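Local coordinates for carbohydrate kinase, FGGY (Novosphingobium aromaticivorans, PDB 3H6E), which probably acts as a sugar kinase of the FGGY family, transferring a phosphate group to a carbohydrate substrate, at residues R367-D379 with A400-P412. Numbering follows the deposited sequence.
Sequences RAAACLYAALVAD and ADVFVRALASLRP
Phe403 lays the edge of its ring along helix 363-384, as a knob among Cys371, Ala374, Ala375 and Ala378. CG stands anti to the backbone N (chi1 171°), which swings the ring toward that helix. The rim atoms CD1 and CE1 do the touching. Phe403 CE1 lies 3.6 Å from Ala374 O, near the ring plane; Cys371 O and Ala375 N meet the edge in plane. Ala375 returns the fit as a knob among Phe403, Ala406, Leu407 and Leu410. Its CB meets Ala406 CB at 3.8 Å. With alanines at this point, the axes of 367-379 and 401-410 come within 7.9 Å and cross at -41°.

At one end, Cys371 CB abuts Val402 CB at 3.4 Å. Leu372 starts out pointing away, but its CD2 comes back over Val402 CG1 (3.6 Å) and Ala406 CB. At the other end, Leu410 CD1 rests against Ala375 O, and Leu410 and Leu376 cross at about a right angle.

Arg411, just past the end of helix 401-410, closes the contact with polar groups. Its NH2 makes a weak hydrogen bond to Asp379 O (2.8 Å), which lies at the guanidinium edge. NE forms a long salt bridge to Asp379 OD1 (3.5 Å), with the carboxylate and guanidinium planes 68° apart. The stronger partners lie outside the pair: Asp383 pairs with Arg411 NH2, and Arg461 with Asp379 OD2. An alanine here would remove the guanidinium and is likely to leave Asp383 and the Asp379 carboxylate without this cationic mate, and Asp379 O without this weak bond.

The pairing lies within the C-terminal FGGY domain. Helix 401-410 is the crossover of a beta-alpha-beta unit between the adjacent parallel strands 390-394 and 415-419. Helix 457-468 packs on Leu372, Leu376 and Leu410, while helices 321-326 and 328-333 touch Val402.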
loop_
_atom_site.group_PDB
_atom_site.type_symbol
_atom_site.label_atom_id
_atom_site.label_comp_id
_atom_site.label_asym_id
_atom_site.label_seq_id
_atom_site.Cartn_x
_atom_site.Cartn_y
_atom_site.Cartn_z
ATOM N N ARG A 367 -19.876 19.377 3.773
ATOM C CA ARG A 367 -19.441 18.081 3.267
ATOM C C ARG A 367 -18.847 18.202 1.865
ATOM O O ARG A 367 -17.930 17.466 1.497
ATOM C CB ARG A 367 -20.609 17.091 3.250
ATOM C CG ARG A 367 -21.103 16.664 4.622
ATOM C CD ARG A 367 -21.710 15.277 4.553
ATOM N NE ARG A 367 -22.940 15.243 3.769
ATOM C CZ ARG A 367 -23.401 14.159 3.152
ATOM N NH1 ARG A 367 -22.724 13.021 3.210
ATOM N NH2 ARG A 367 -24.535 14.215 2.465
ATOM N N ALA A 368 -19.384 19.126 1.078
ATOM C CA ALA A 368 -18.885 19.349 -0.270
ATOM C C ALA A 368 -17.526 20.035 -0.207
ATOM O O ALA A 368 -16.605 19.688 -0.949
ATOM C CB ALA A 368 -19.872 20.178 -1.071
ATOM N N ALA A 369 -17.404 21.004 0.695
ATOM C CA ALA A 369 -16.166 21.758 0.853
ATOM C C ALA A 369 -15.039 20.875 1.380
ATOM O O ALA A 369 -13.868 21.112 1.091
ATOM C CB ALA A 369 -16.383 22.948 1.773
ATOM N N ALA A 370 -15.399 19.861 2.159
ATOM C CA ALA A 370 -14.413 18.925 2.683
ATOM C C ALA A 370 -13.748 18.174 1.532
ATOM O O ALA A 370 -12.545 17.925 1.553
ATOM C CB ALA A 370 -15.067 17.949 3.660
ATOM N N CYS A 371 -14.544 17.823 0.527
ATOM C CA CYS A 371 -14.042 17.129 -0.652
ATOM C C CYS A 371 -13.096 18.003 -1.468
ATOM O O CYS A 371 -12.243 17.492 -2.193
ATOM C CB CYS A 371 -15.202 16.676 -1.534
ATOM S SG CYS A 371 -16.276 15.452 -0.784
ATOM N N LEU A 372 -13.251 19.318 -1.349
ATOM C CA LEU A 372 -12.400 20.250 -2.083
ATOM C C LEU A 372 -11.036 20.365 -1.427
ATOM O O LEU A 372 -10.011 20.387 -2.105
ATOM C CB LEU A 372 -13.046 21.637 -2.172
ATOM C CG LEU A 372 -14.330 21.767 -2.996
ATOM C CD1 LEU A 372 -14.615 23.236 -3.306
ATOM C CD2 LEU A 372 -14.244 20.954 -4.278
ATOM N N TYR A 373 -11.038 20.442 -0.099
ATOM C CA TYR A 373 -9.811 20.557 0.681
ATOM C C TYR A 373 -8.895 19.354 0.456
ATOM O O TYR A 373 -7.668 19.485 0.461
ATOM C CB TYR A 373 -10.148 20.707 2.171
ATOM C CG TYR A 373 -8.998 20.401 3.105
ATOM C CD1 TYR A 373 -8.063 21.373 3.432
ATOM C CD2 TYR A 373 -8.848 19.136 3.659
ATOM C CE1 TYR A 373 -7.010 21.092 4.284
ATOM C CE2 TYR A 373 -7.801 18.848 4.509
ATOM C CZ TYR A 373 -6.887 19.828 4.820
ATOM O OH TYR A 373 -5.842 19.546 5.665
ATOM N N ALA A 374 -9.496 18.185 0.257
ATOM C CA ALA A 374 -8.734 16.960 0.054
ATOM C C ALA A 374 -8.176 16.910 -1.365
ATOM O O ALA A 374 -7.137 16.300 -1.614
ATOM C CB ALA A 374 -9.597 15.735 0.345
ATOM N N ALA A 375 -8.873 17.561 -2.290
ATOM C CA ALA A 375 -8.417 17.642 -3.671
ATOM C C ALA A 375 -7.182 18.528 -3.750
ATOM O O ALA A 375 -6.223 18.217 -4.456
ATOM C CB ALA A 375 -9.517 18.185 -4.561
ATOM N N LEU A 376 -7.212 19.626 -3.004
ATOM C CA LEU A 376 -6.130 20.600 -3.015
ATOM C C LEU A 376 -4.873 20.055 -2.354
ATOM O O LEU A 376 -3.763 20.303 -2.822
ATOM C CB LEU A 376 -6.579 21.889 -2.328
ATOM C CG LEU A 376 -7.763 22.580 -3.014
ATOM C CD1 LEU A 376 -8.565 23.430 -2.038
ATOM C CD2 LEU A 376 -7.304 23.400 -4.221
ATOM N N VAL A 377 -5.051 19.312 -1.267
ATOM C CA VAL A 377 -3.923 18.716 -0.568
ATOM C C VAL A 377 -3.379 17.533 -1.365
ATOM O O VAL A 377 -2.173 17.291 -1.381
ATOM C CB VAL A 377 -4.298 18.262 0.860
ATOM C CG1 VAL A 377 -3.089 17.651 1.558
ATOM C CG2 VAL A 377 -4.844 19.432 1.666
ATOM N N ALA A 378 -4.270 16.802 -2.028
ATOM C CA ALA A 378 -3.849 15.725 -2.916
ATOM C C ALA A 378 -3.097 16.325 -4.094
ATOM O O ALA A 378 -2.125 15.755 -4.585
ATOM C CB ALA A 378 -5.043 14.924 -3.403
ATOM N N ASP A 379 -3.556 17.493 -4.529
ATOM C CA ASP A 379 -2.926 18.219 -5.623
ATOM C C ASP A 379 -1.483 18.577 -5.279
ATOM O O ASP A 379 -0.580 18.409 -6.095
ATOM C CB ASP A 379 -3.717 19.490 -5.931
ATOM C CG ASP A 379 -3.048 20.350 -6.980
ATOM O OD1 ASP A 379 -3.185 20.032 -8.181
ATOM O OD2 ASP A 379 -2.390 21.343 -6.597
ATOM N N ALA A 400 -16.575 9.582 -4.400
ATOM C CA ALA A 400 -16.747 10.958 -3.931
ATOM C C ALA A 400 -16.688 11.961 -5.086
ATOM O O ALA A 400 -15.646 12.564 -5.347
ATOM C CB ALA A 400 -15.710 11.295 -2.875
ATOM N N ASP A 401 -17.822 12.133 -5.763
ATOM C CA ASP A 401 -17.919 12.987 -6.949
ATOM C C ASP A 401 -17.254 14.357 -6.818
ATOM O O ASP A 401 -16.591 14.819 -7.742
ATOM C CB ASP A 401 -19.382 13.154 -7.377
ATOM C CG ASP A 401 -19.785 12.172 -8.459
ATOM O OD1 ASP A 401 -19.187 12.225 -9.554
ATOM O OD2 ASP A 401 -20.701 11.356 -8.223
ATOM N N VAL A 402 -17.443 15.014 -5.683
ATOM C CA VAL A 402 -16.866 16.337 -5.491
ATOM C C VAL A 402 -15.342 16.260 -5.468
ATOM O O VAL A 402 -14.661 17.134 -6.007
ATOM C CB VAL A 402 -17.367 16.997 -4.196
ATOM C CG1 VAL A 402 -16.819 18.405 -4.078
ATOM C CG2 VAL A 402 -18.899 17.002 -4.162
ATOM N N PHE A 403 -14.813 15.208 -4.852
ATOM C CA PHE A 403 -13.367 15.029 -4.761
ATOM C C PHE A 403 -12.726 14.776 -6.124
ATOM O O PHE A 403 -11.871 15.545 -6.564
ATOM C CB PHE A 403 -13.014 13.888 -3.799
ATOM C CG PHE A 403 -11.562 13.506 -3.826
ATOM C CD1 PHE A 403 -10.595 14.371 -3.342
ATOM C CD2 PHE A 403 -11.160 12.280 -4.338
ATOM C CE1 PHE A 403 -9.254 14.023 -3.371
ATOM C CE2 PHE A 403 -9.821 11.926 -4.366
ATOM C CZ PHE A 403 -8.869 12.800 -3.882
ATOM N N VAL A 404 -13.148 13.716 -6.790
ATOM C CA VAL A 404 -12.574 13.295 -8.063
ATOM C C VAL A 404 -12.712 14.387 -9.118
ATOM O O VAL A 404 -11.737 14.673 -9.847
ATOM C CB VAL A 404 -13.238 12.007 -8.582
ATOM C CG1 VAL A 404 -12.711 11.656 -9.965
ATOM C CG2 VAL A 404 -13.009 10.859 -7.609
ATOM N N ARG A 405 -13.886 14.973 -9.257
ATOM C CA ARG A 405 -14.121 16.005 -10.267
ATOM C C ARG A 405 -13.343 17.291 -9.980
ATOM O O ARG A 405 -12.917 17.985 -10.901
ATOM C CB ARG A 405 -15.616 16.297 -10.416
ATOM C CG ARG A 405 -16.421 15.106 -10.912
ATOM C CD ARG A 405 -17.854 15.487 -11.231
ATOM N NE ARG A 405 -17.946 16.259 -12.464
ATOM C CZ ARG A 405 -19.087 16.703 -12.982
ATOM N NH1 ARG A 405 -20.236 16.452 -12.367
ATOM N NH2 ARG A 405 -19.080 17.397 -14.113
ATOM N N ALA A 406 -13.161 17.606 -8.703
ATOM C CA ALA A 406 -12.335 18.743 -8.324
ATOM C C ALA A 406 -10.899 18.465 -8.745
ATOM O O ALA A 406 -10.168 19.367 -9.149
ATOM C CB ALA A 406 -12.416 18.990 -6.827
ATOM N N LEU A 407 -10.503 17.201 -8.650
ATOM C CA LEU A 407 -9.166 16.795 -9.052
ATOM C C LEU A 407 -9.000 16.964 -10.559
ATOM O O LEU A 407 -7.996 17.495 -11.032
ATOM C CB LEU A 407 -8.901 15.346 -8.643
ATOM C CG LEU A 407 -7.425 14.957 -8.601
ATOM C CD1 LEU A 407 -6.664 15.899 -7.674
ATOM C CD2 LEU A 407 -7.250 13.504 -8.183
ATOM N N ALA A 408 -9.998 16.514 -11.310
ATOM C CA ALA A 408 -9.988 16.672 -12.760
ATOM C C ALA A 408 -9.819 18.139 -13.166
ATOM O O ALA A 408 -9.064 18.454 -14.091
ATOM C CB ALA A 408 -11.254 16.100 -13.356
ATOM N N SER A 409 -10.515 19.029 -12.462
ATOM C CA SER A 409 -10.454 20.462 -12.744
ATOM C C SER A 409 -9.072 21.031 -12.464
ATOM O O SER A 409 -8.544 21.825 -13.245
ATOM C CB SER A 409 -11.499 21.219 -11.920
ATOM O OG SER A 409 -12.810 20.758 -12.200
ATOM N N LEU A 410 -8.490 20.630 -11.339
ATOM C CA LEU A 410 -7.162 21.099 -10.960
ATOM C C LEU A 410 -6.103 20.641 -11.960
ATOM O O LEU A 410 -5.165 21.376 -12.257
ATOM C CB LEU A 410 -6.807 20.632 -9.546
ATOM C CG LEU A 410 -7.617 21.290 -8.423
ATOM C CD1 LEU A 410 -7.457 20.538 -7.110
ATOM C CD2 LEU A 410 -7.216 22.743 -8.263
ATOM N N ARG A 411 -6.269 19.427 -12.479
ATOM C CA ARG A 411 -5.345 18.870 -13.463
ATOM C C ARG A 411 -6.032 18.728 -14.818
ATOM O O ARG A 411 -6.344 17.617 -15.256
ATOM C CB ARG A 411 -4.827 17.515 -12.988
ATOM C CG ARG A 411 -4.433 17.508 -11.525
ATOM C CD ARG A 411 -3.124 16.772 -11.328
ATOM N NE ARG A 411 -2.430 17.248 -10.139
ATOM C CZ ARG A 411 -1.130 17.100 -9.921
ATOM N NH1 ARG A 411 -0.360 16.489 -10.819
ATOM N NH2 ARG A 411 -0.602 17.569 -8.800
ATOM N N PRO A 412 -6.257 19.866 -15.492
ATOM C CA PRO A 412 -7.122 19.989 -16.677
ATOM C C PRO A 412 -6.684 19.131 -17.874
ATOM O O PRO A 412 -7.536 18.523 -18.526
ATOM C CB PRO A 412 -7.009 21.478 -17.022
ATOM C CG PRO A 412 -5.667 21.871 -16.451
ATOM C CD PRO A 412 -5.632 21.154 -15.152
HETATM O O HOH W 1 -3.065 21.294 -10.880
#